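Local coordinates for titin (PDB 5JDD), which belongs to the elastic filament of striated muscle, where its tandem immunoglobulin domains in the I-band probably serve as extensible links, and is also classed as a protein kinase, at residues F23-S28 with V34-K39; H49-E54 with H58-Q63. All blocks are in the same frame, centred on the assembly; numbering follows the deposited sequence.

Interaction 1. Residues F23-S28 with V34-K39; sequences FEVSVS and VKWFHK
Trp36 places CG anti to its own carbonyl carbon (chi1 -66°), and Val25 sets CG1 between its backbone N and carbonyl carbon (chi1 59°), bringing that methyl and the six-membered end of the indole together against the strand 23-27. The touching atoms lie at the far rim of that ring. Phe23 meets the indole through CB, 3.8 Å from Trp36 CZ3, before its phenyl ring turns away. Val25 CG1 lies 3.9 Å from Trp36 CZ2, the two side chains running past each other in opposite directions. Both aliphatic carbons approach the indole obliquely, and the Phe23 ring takes no part.

The strand axes come no closer than 10.5 Å and run roughly antiparallel at 145°, a separation that places strands 21-27 and 35-38 in the two facing sheets of an immunoglobulin sandwich. Trp36 is the core tryptophan of strand C in this fold. Val25 and Ala75, which it touches, appear to occupy the positions that hold the disulfide cysteines in many related domains. No hydrogen bond links the segments, and the three main side chains are buried, which implies that cohesion here comes from hydrophobic burial and dispersion.

Interaction 2. Residues H49-E54 with H58-Q63; sequences HRLVSE and HKLMLQ
The imidazole of His58 receives Ser53 OG at its edge, in the ring plane, with His58 ND1 to Ser53 OG at 2.7 Å; either atom could donate in this hydrogen bond. The ring of His49 also meets its partner at an edge: Leu62 CD2 lies close to the ring plane, beside His49 CD2, and Leu60 CD1 approaches obliquely. The third flat group, the guanidinium of Arg50, takes Gln63 OE1 at its edge, almost in plane, although the guanidinium and amide planes are 73° apart. Arg50 NH2 donates to Gln63 OE1 over 2.7 Å, but the bend at hydrogen, 131°, makes this bond far from straight; the second approach, from NH1, is very short, so its exact length is doubtful. Arg50 runs extended through chi1 and chi2, then a bend at chi3 (-56°) turns its guanidinium toward the Gln63 amide.

The backbones form an antiparallel ladder, with axes 4.8 Å apart. Arg50 with Met61 and Val52 with Lys59 are the hydrogen-bonded pairs, each closed by two nearly linear N-H...O=C bonds; Lys59 N to Val52 O is 2.8 Å. On the face carrying Arg50, Val52, Lys59 and Met61, the methionine chain runs extended until its CE reaches Val52 CG2 at 3.5 Å. On the other face, in the conformer described, Leu51 CD2 packs on Leu60 CD1 at 3.6 Å.

This is the D-E hairpin of the I-set domain. Strand 49-54 is the outermost of its sheet within the chain, while strand 57-62 continues the sheet by backbone bonds to strand 21-27. The face bearing Leu51, Leu60 and Leu62 looks inward: Leu60 touches Trp36 of strand 35-38, and Leu60 and Leu62 touch Tyr73 of strand 71-77.

How the interactions relate
Interactions 1 and 2 have centres 9 Å apart and meet through strands 21-27 and 57-62, neighbours in one sheet. Two probable backbone hydrogen bonds join them: His58 N to Val25 O at 2.8 Å and Phe23 N to Leu60 O at 2.9 Å. Strand 57-62, bonded to strand 21-27 on one side, carries strand 49-54 on the other, so interaction 2 extends the sheet, whereas interaction 1 spans the gap to the opposite sheet. The indole of Trp36 belongs to both settings, since Leu60 also touches it. In its modelled conformer, Val34 CG1 lies 3.5 Å from His58 CG. Together the contacts tie three strands of one sheet to the hydrophobic core of the first immunoglobulin domain of this three-domain tandem.

Interaction 1. Residues F23-S28 with V34-K39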
ATOM      1  N   PHE A  23       0.127   0.350  37.180  1.00  9.36           N
ATOM      2  CA  PHE A  23       1.280   0.451  38.061  1.00  9.05           C
ATOM      3  C   PHE A  23       0.880  -0.179  39.382  1.00 10.60           C
ATOM      4  O   PHE A  23      -0.296  -0.130  39.764  1.00 10.84           O
ATOM      5  CB  PHE A  23       1.653   1.915  38.293  1.00  9.05           C
ATOM      6  CG  PHE A  23       2.204   2.609  37.079  1.00 12.24           C
ATOM      7  CD1 PHE A  23       3.521   2.400  36.685  1.00 12.55           C
ATOM      8  CD2 PHE A  23       1.414   3.471  36.325  1.00 13.48           C
ATOM      9  CE1 PHE A  23       4.040   3.036  35.559  1.00 15.03           C
ATOM     10  CE2 PHE A  23       1.931   4.115  35.203  1.00 16.05           C
ATOM     11  CZ  PHE A  23       3.242   3.897  34.821  1.00 16.11           C
ATOM     12  N   GLU A  24       1.840  -0.766  40.088  1.00 10.28           N
ATOM     13  CA  GLU A  24       1.537  -1.492  41.318  1.00 12.96           C
ATOM     14  C   GLU A  24       2.580  -1.212  42.385  1.00 12.47           C
ATOM     15  O   GLU A  24       3.780  -1.265  42.107  1.00 14.33           O
ATOM     16  CB  GLU A  24       1.517  -2.989  41.020  1.00 19.11           C
ATOM     17  CG  GLU A  24       1.004  -3.849  42.143  1.00 26.48           C
ATOM     18  CD  GLU A  24       0.535  -5.198  41.641  1.00 35.04           C
ATOM     19  OE1 GLU A  24      -0.565  -5.267  41.053  1.00 33.06           O
ATOM     20  OE2 GLU A  24       1.272  -6.187  41.818  1.00 29.57           O
ATOM     21  N   VAL A  25       2.125  -0.919  43.602  1.00 13.10           N
ATOM     22  CA  VAL A  25       3.032  -0.841  44.748  1.00 10.58           C
ATOM     23  C   VAL A  25       2.526  -1.787  45.828  1.00 10.41           C
ATOM     24  O   VAL A  25       1.311  -1.892  46.043  1.00 13.68           O
ATOM     25  CB  VAL A  25       3.183   0.616  45.270  1.00 12.48           C
ATOM     26  CG1 VAL A  25       1.839   1.192  45.688  1.00 14.86           C
ATOM     27  CG2 VAL A  25       4.188   0.700  46.417  1.00 12.46           C
ATOM     28  N   SER A  26       3.431  -2.524  46.467  1.00 11.06           N
ATOM     29  CA  SER A  26       3.027  -3.372  47.583  1.00 10.11           C
ATOM     30  C   SER A  26       3.747  -2.954  48.846  1.00 14.12           C
ATOM     31  O   SER A  26       4.905  -2.501  48.812  1.00 14.45           O
ATOM     32  CB  SER A  26       3.248  -4.856  47.284  1.00 16.87           C
ATOM     33  OG  SER A  26       4.561  -5.265  47.630  1.00 21.72           O
ATOM     34  N   VAL A  27       3.054  -3.103  49.966  1.00 12.99           N
ATOM     35  CA  VAL A  27       3.582  -2.654  51.245  1.00 12.59           C
ATOM     36  C   VAL A  27       3.570  -3.778  52.273  1.00 13.23           C
ATOM     37  O   VAL A  27       3.108  -4.890  51.989  1.00 14.87           O
ATOM     38  CB  VAL A  27       2.808  -1.410  51.767  1.00 13.61           C
ATOM     39  CG1 VAL A  27       3.007  -0.246  50.822  1.00 16.56           C
ATOM     40  CG2 VAL A  27       1.305  -1.701  51.907  1.00 14.43           C
ATOM     41  N   SER A  28       4.074  -3.489  53.465  1.00 14.96           N
ATOM     42  CA  SER A  28       4.256  -4.520  54.480  1.00 14.39           C
ATOM     43  C   SER A  28       3.003  -4.784  55.303  1.00 18.32           C
ATOM     44  O   SER A  28       2.907  -5.818  55.974  1.00 24.54           O
ATOM     45  CB  SER A  28       5.391  -4.122  55.416  1.00 18.94           C
ATOM     46  OG  SER A  28       5.171  -2.828  55.949  1.00 20.27           O
ATOM     47  N   VAL A  34      -3.055   4.945  50.322  1.00 11.59           N
ATOM     48  CA  VAL A  34      -2.093   5.371  49.310  0.59 13.48           C
ATOM     49  C   VAL A  34      -2.659   6.502  48.476  1.00 12.73           C
ATOM     50  O   VAL A  34      -3.875   6.702  48.415  1.00 14.31           O
ATOM     51  CB  VAL A  34      -1.714   4.226  48.351  0.59 15.63           C
ATOM     52  CG1 VAL A  34      -1.067   3.089  49.111  0.59 25.10           C
ATOM     53  CG2 VAL A  34      -2.938   3.737  47.582  0.59 13.10           C
ATOM     54  N   LYS A  35      -1.766   7.273  47.867  1.00 11.30           N
ATOM     55  CA  LYS A  35      -2.147   8.275  46.881  0.50  9.95           C
ATOM     56  C   LYS A  35      -1.278   8.109  45.648  1.00  9.94           C
ATOM     57  O   LYS A  35      -0.127   7.688  45.749  1.00 14.39           O
ATOM     58  CB  LYS A  35      -1.958   9.689  47.435  0.50 11.97           C
ATOM     59  CG  LYS A  35      -2.972  10.081  48.496  0.50 13.61           C
ATOM     60  CD  LYS A  35      -2.707  11.492  49.004  0.50 16.01           C
ATOM     61  CE  LYS A  35      -3.779  11.924  49.988  0.50 14.71           C
ATOM     62  NZ  LYS A  35      -3.546  13.295  50.529  0.50 19.87           N
ATOM     63  N   TRP A  36      -1.826   8.450  44.486  1.00  9.63           N
ATOM     64  CA  TRP A  36      -1.051   8.467  43.252  1.00 10.27           C
ATOM     65  C   TRP A  36      -1.051   9.866  42.653  1.00 12.32           C
ATOM     66  O   TRP A  36      -2.063  10.580  42.730  1.00 13.56           O
ATOM     67  CB  TRP A  36      -1.641   7.497  42.231  1.00 10.95           C
ATOM     68  CG  TRP A  36      -1.551   6.062  42.617  1.00 10.33           C
ATOM     69  CD1 TRP A  36      -2.443   5.361  43.376  1.00 11.98           C
ATOM     70  CD2 TRP A  36      -0.512   5.140  42.260  1.00 10.94           C
ATOM     71  NE1 TRP A  36      -2.031   4.055  43.500  1.00 12.59           N
ATOM     72  CE2 TRP A  36      -0.849   3.895  42.825  1.00 10.86           C
ATOM     73  CE3 TRP A  36       0.662   5.249  41.503  1.00 11.11           C
ATOM     74  CZ2 TRP A  36      -0.049   2.758  42.662  1.00 13.22           C
ATOM     75  CZ3 TRP A  36       1.454   4.119  41.334  1.00 12.84           C
ATOM     76  CH2 TRP A  36       1.094   2.889  41.919  1.00 13.08           C
ATOM     77  N   PHE A  37       0.083  10.252  42.062  1.00 10.72           N
ATOM     78  CA  PHE A  37       0.241  11.570  41.435  1.00 12.29           C
ATOM     79  C   PHE A  37       0.784  11.493  40.013  1.00 13.23           C
ATOM     80  O   PHE A  37       1.606  10.631  39.699  1.00 13.39           O
ATOM     81  CB  PHE A  37       1.194  12.432  42.264  1.00 11.91           C
ATOM     82  CG  PHE A  37       0.660  12.808  43.620  1.00 13.00           C
ATOM     83  CD1 PHE A  37       0.752  11.930  44.690  1.00 13.38           C
ATOM     84  CD2 PHE A  37       0.079  14.052  43.822  1.00 15.04           C
ATOM     85  CE1 PHE A  37       0.259  12.283  45.943  1.00 17.00           C
ATOM     86  CE2 PHE A  37      -0.414  14.414  45.074  1.00 16.56           C
ATOM     87  CZ  PHE A  37      -0.325  13.529  46.128  1.00 17.32           C
ATOM     88  N   HIS A  38       0.328  12.409  39.159  1.00 13.75           N
ATOM     89  CA  HIS A  38       0.864  12.558  37.808  1.00 15.12           C
ATOM     90  C   HIS A  38       0.833  14.047  37.516  1.00 19.02           C
ATOM     91  O   HIS A  38      -0.169  14.706  37.789  1.00 17.01           O
ATOM     92  CB  HIS A  38      -0.003  11.776  36.822  1.00 14.10           C
ATOM     93  CG  HIS A  38       0.387  11.932  35.381  1.00 16.17           C
ATOM     94  ND1 HIS A  38       1.587  11.484  34.873  1.00 22.63           N
ATOM     95  CD2 HIS A  38      -0.300  12.438  34.330  1.00 17.31           C
ATOM     96  CE1 HIS A  38       1.633  11.727  33.572  1.00 19.40           C
ATOM     97  NE2 HIS A  38       0.500  12.310  33.221  1.00 21.09           N
ATOM     98  N   LYS A  39       1.934  14.574  36.984  1.00 17.55           N
ATOM     99  CA  LYS A  39       2.072  16.016  36.747  1.00 24.10           C
ATOM    100  C   LYS A  39       1.725  16.853  37.982  1.00 23.79           C
ATOM    101  O   LYS A  39       1.054  17.888  37.875  1.00 25.53           O
ATOM    102  CB  LYS A  39       1.241  16.451  35.537  1.00 23.54           C
ATOM    103  CG  LYS A  39       1.722  15.843  34.225  1.00 28.82           C
ATOM    104  CD  LYS A  39       0.881  16.316  33.049  1.00 32.69           C
ATOM    105  CE  LYS A  39       1.145  15.469  31.812  1.00 40.45           C
ATOM    106  NZ  LYS A  39       0.087  15.627  30.766  1.00 41.46           N
TER

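Interaction 2. Residues H49-E54 with H58-Q63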
ATOM      1  N   HIS A  49      -9.054   6.416  35.066  1.00 14.30           N
ATOM      2  CA  HIS A  49      -8.230   5.944  36.178  1.00 11.95           C
ATOM      3  C   HIS A  49      -9.019   5.112  37.173  1.00 12.61           C
ATOM      4  O   HIS A  49     -10.078   5.530  37.649  1.00 15.31           O
ATOM      5  CB  HIS A  49      -7.628   7.135  36.924  1.00 13.54           C
ATOM      6  CG  HIS A  49      -6.880   8.086  36.047  1.00 16.78           C
ATOM      7  ND1 HIS A  49      -7.427   9.264  35.588  1.00 30.14           N
ATOM      8  CD2 HIS A  49      -5.626   8.030  35.542  1.00 16.39           C
ATOM      9  CE1 HIS A  49      -6.541   9.897  34.838  1.00 31.02           C
ATOM     10  NE2 HIS A  49      -5.439   9.167  34.793  1.00 17.47           N
ATOM     11  N   ARG A  50      -8.501   3.937  37.495  1.00 11.55           N
ATOM     12  CA  ARG A  50      -9.074   3.115  38.545  1.00 11.37           C
ATOM     13  C   ARG A  50      -8.033   2.876  39.623  1.00 14.33           C
ATOM     14  O   ARG A  50      -6.899   2.486  39.339  1.00 15.52           O
ATOM     15  CB  ARG A  50      -9.524   1.768  37.994  1.00 19.43           C
ATOM     16  CG  ARG A  50     -10.093   0.832  39.047  1.00 33.81           C
ATOM     17  CD  ARG A  50     -10.799  -0.357  38.415  1.00 42.77           C
ATOM     18  NE  ARG A  50     -11.844   0.092  37.504  1.00 52.17           N
ATOM     19  CZ  ARG A  50     -11.698   0.175  36.186  1.00 61.85           C
ATOM     20  NH1 ARG A  50     -10.548  -0.174  35.623  1.00 67.58           N
ATOM     21  NH2 ARG A  50     -12.701   0.607  35.431  1.00 60.96           N
ATOM     22  N   LEU A  51      -8.428   3.115  40.861  1.00 14.37           N
ATOM     23  CA  LEU A  51      -7.568   2.889  42.017  0.54 12.04           C
ATOM     24  C   LEU A  51      -8.078   1.660  42.742  1.00 14.71           C
ATOM     25  O   LEU A  51      -9.230   1.626  43.178  1.00 18.78           O
ATOM     26  CB  LEU A  51      -7.610   4.088  42.962  0.54 13.91           C
ATOM     27  CG  LEU A  51      -7.159   5.426  42.384  0.54 16.80           C
ATOM     28  CD1 LEU A  51      -7.336   6.543  43.403  0.54 20.09           C
ATOM     29  CD2 LEU A  51      -5.720   5.316  41.967  0.54 13.95           C
ATOM     30  N   VAL A  52      -7.236   0.638  42.861  1.00 12.85           N
ATOM     31  CA  VAL A  52      -7.652  -0.596  43.516  1.00 15.01           C
ATOM     32  C   VAL A  52      -6.686  -0.967  44.626  1.00 14.88           C
ATOM     33  O   VAL A  52      -5.509  -1.207  44.372  1.00 15.70           O
ATOM     34  CB  VAL A  52      -7.747  -1.768  42.523  1.00 17.10           C
ATOM     35  CG1 VAL A  52      -8.182  -3.037  43.242  1.00 24.73           C
ATOM     36  CG2 VAL A  52      -8.721  -1.441  41.415  1.00 22.40           C
ATOM     37  N   SER A  53      -7.179  -1.001  45.858  1.00 15.95           N
ATOM     38  CA  SER A  53      -6.389  -1.490  46.979  1.00 16.28           C
ATOM     39  C   SER A  53      -6.905  -2.870  47.388  1.00 20.99           C
ATOM     40  O   SER A  53      -8.111  -3.072  47.533  1.00 27.09           O
ATOM     41  CB  SER A  53      -6.453  -0.518  48.164  1.00 17.22           C
ATOM     42  OG  SER A  53      -5.731   0.682  47.907  1.00 19.84           O
ATOM     43  N   GLU A  54      -5.993  -3.825  47.545  1.00 17.66           N
ATOM     44  CA  GLU A  54      -6.364  -5.162  47.988  1.00 19.22           C
ATOM     45  C   GLU A  54      -5.323  -5.621  48.996  1.00 15.40           C
ATOM     46  O   GLU A  54      -4.224  -6.048  48.617  1.00 16.32           O
ATOM     47  CB  GLU A  54      -6.425  -6.126  46.801  1.00 22.62           C
ATOM     48  CG  GLU A  54      -7.380  -7.310  46.988  1.00 30.23           C
ATOM     49  CD  GLU A  54      -6.891  -8.330  48.009  1.00 38.45           C
ATOM     50  OE1 GLU A  54      -7.470  -8.393  49.115  1.00 39.46           O
ATOM     51  OE2 GLU A  54      -5.937  -9.079  47.698  1.00 43.08           O
ATOM     52  N   HIS A  58      -1.497  -2.241  46.004  1.00 10.21           N
ATOM     53  CA  HIS A  58      -2.188  -1.053  45.528  1.00 10.48           C
ATOM     54  C   HIS A  58      -1.879  -0.834  44.061  1.00 10.31           C
ATOM     55  O   HIS A  58      -0.709  -0.735  43.663  1.00 13.98           O
ATOM     56  CB  HIS A  58      -1.771   0.150  46.364  1.00 10.69           C
ATOM     57  CG  HIS A  58      -1.969  -0.064  47.824  1.00 10.49           C
ATOM     58  ND1 HIS A  58      -3.186   0.129  48.444  1.00 15.27           N
ATOM     59  CD2 HIS A  58      -1.125  -0.520  48.780  1.00 15.06           C
ATOM     60  CE1 HIS A  58      -3.074  -0.168  49.725  1.00 15.86           C
ATOM     61  NE2 HIS A  58      -1.834  -0.565  49.956  1.00 14.42           N
ATOM     62  N   LYS A  59      -2.934  -0.786  43.258  1.00 10.26           N
ATOM     63  CA  LYS A  59      -2.795  -0.615  41.820  1.00  9.97           C
ATOM     64  C   LYS A  59      -3.455   0.658  41.315  1.00 11.05           C
ATOM     65  O   LYS A  59      -4.510   1.069  41.807  1.00 10.86           O
ATOM     66  CB  LYS A  59      -3.377  -1.825  41.083  1.00 15.71           C
ATOM     67  CG  LYS A  59      -2.805  -3.141  41.553  1.00 23.61           C
ATOM     68  CD  LYS A  59      -3.640  -4.323  41.093  1.00 33.42           C
ATOM     69  CE  LYS A  59      -3.677  -4.411  39.585  1.00 43.41           C
ATOM     70  NZ  LYS A  59      -4.242  -5.710  39.120  1.00 46.84           N
ATOM     71  N   LEU A  60      -2.805   1.285  40.339  1.00 10.03           N
ATOM     72  CA  LEU A  60      -3.390   2.343  39.526  1.00  8.44           C
ATOM     73  C   LEU A  60      -3.515   1.797  38.116  1.00  9.44           C
ATOM     74  O   LEU A  60      -2.516   1.440  37.489  1.00 10.27           O
ATOM     75  CB  LEU A  60      -2.486   3.571  39.513  1.00  9.50           C
ATOM     76  CG  LEU A  60      -2.813   4.639  38.467  1.00  9.58           C
ATOM     77  CD1 LEU A  60      -4.192   5.216  38.707  1.00 13.32           C
ATOM     78  CD2 LEU A  60      -1.761   5.740  38.497  1.00 11.20           C
ATOM     79  N   MET A  61      -4.743   1.711  37.628  1.00 10.37           N
ATOM     80  CA  MET A  61      -4.996   1.219  36.283  1.00 10.48           C
ATOM     81  C   MET A  61      -5.377   2.387  35.387  1.00 12.35           C
ATOM     82  O   MET A  61      -6.203   3.229  35.752  1.00 13.48           O
ATOM     83  CB  MET A  61      -6.105   0.166  36.312  1.00 13.45           C
ATOM     84  CG  MET A  61      -5.832  -0.993  37.272  1.00 27.11           C
ATOM     85  SD  MET A  61      -7.246  -2.109  37.376  1.00 43.62           S
ATOM     86  CE  MET A  61      -6.842  -3.031  38.857  1.00 61.23           C
ATOM     87  N   LEU A  62      -4.753   2.443  34.219  1.00 11.73           N
ATOM     88  CA  LEU A  62      -5.027   3.490  33.250  1.00 11.09           C
ATOM     89  C   LEU A  62      -5.637   2.844  32.020  1.00 14.29           C
ATOM     90  O   LEU A  62      -5.014   1.995  31.364  1.00 14.17           O
ATOM     91  CB  LEU A  62      -3.744   4.230  32.872  1.00 12.03           C
ATOM     92  CG  LEU A  62      -2.819   4.660  34.015  1.00 16.38           C
ATOM     93  CD1 LEU A  62      -1.529   5.256  33.467  1.00 27.70           C
ATOM     94  CD2 LEU A  62      -3.507   5.647  34.905  1.00 25.49           C
ATOM     95  N   GLN A  63      -6.854   3.254  31.699  1.00 12.64           N
ATOM     96  CA  GLN A  63      -7.593   2.623  30.620  1.00 14.02           C
ATOM     97  C   GLN A  63      -7.529   3.466  29.356  1.00 16.38           C
ATOM     98  O   GLN A  63      -7.571   4.694  29.424  1.00 19.39           O
ATOM     99  CB  GLN A  63      -9.038   2.376  31.063  1.00 21.60           C
ATOM    100  CG  GLN A  63      -9.112   1.494  32.307  1.00 31.61           C
ATOM    101  CD  GLN A  63     -10.477   1.486  32.959  1.00 47.30           C
ATOM    102  OE1 GLN A  63     -11.005   0.426  33.296  1.00 55.05           O
ATOM    103  NE2 GLN A  63     -11.051   2.668  33.158  1.00 47.71           N
TER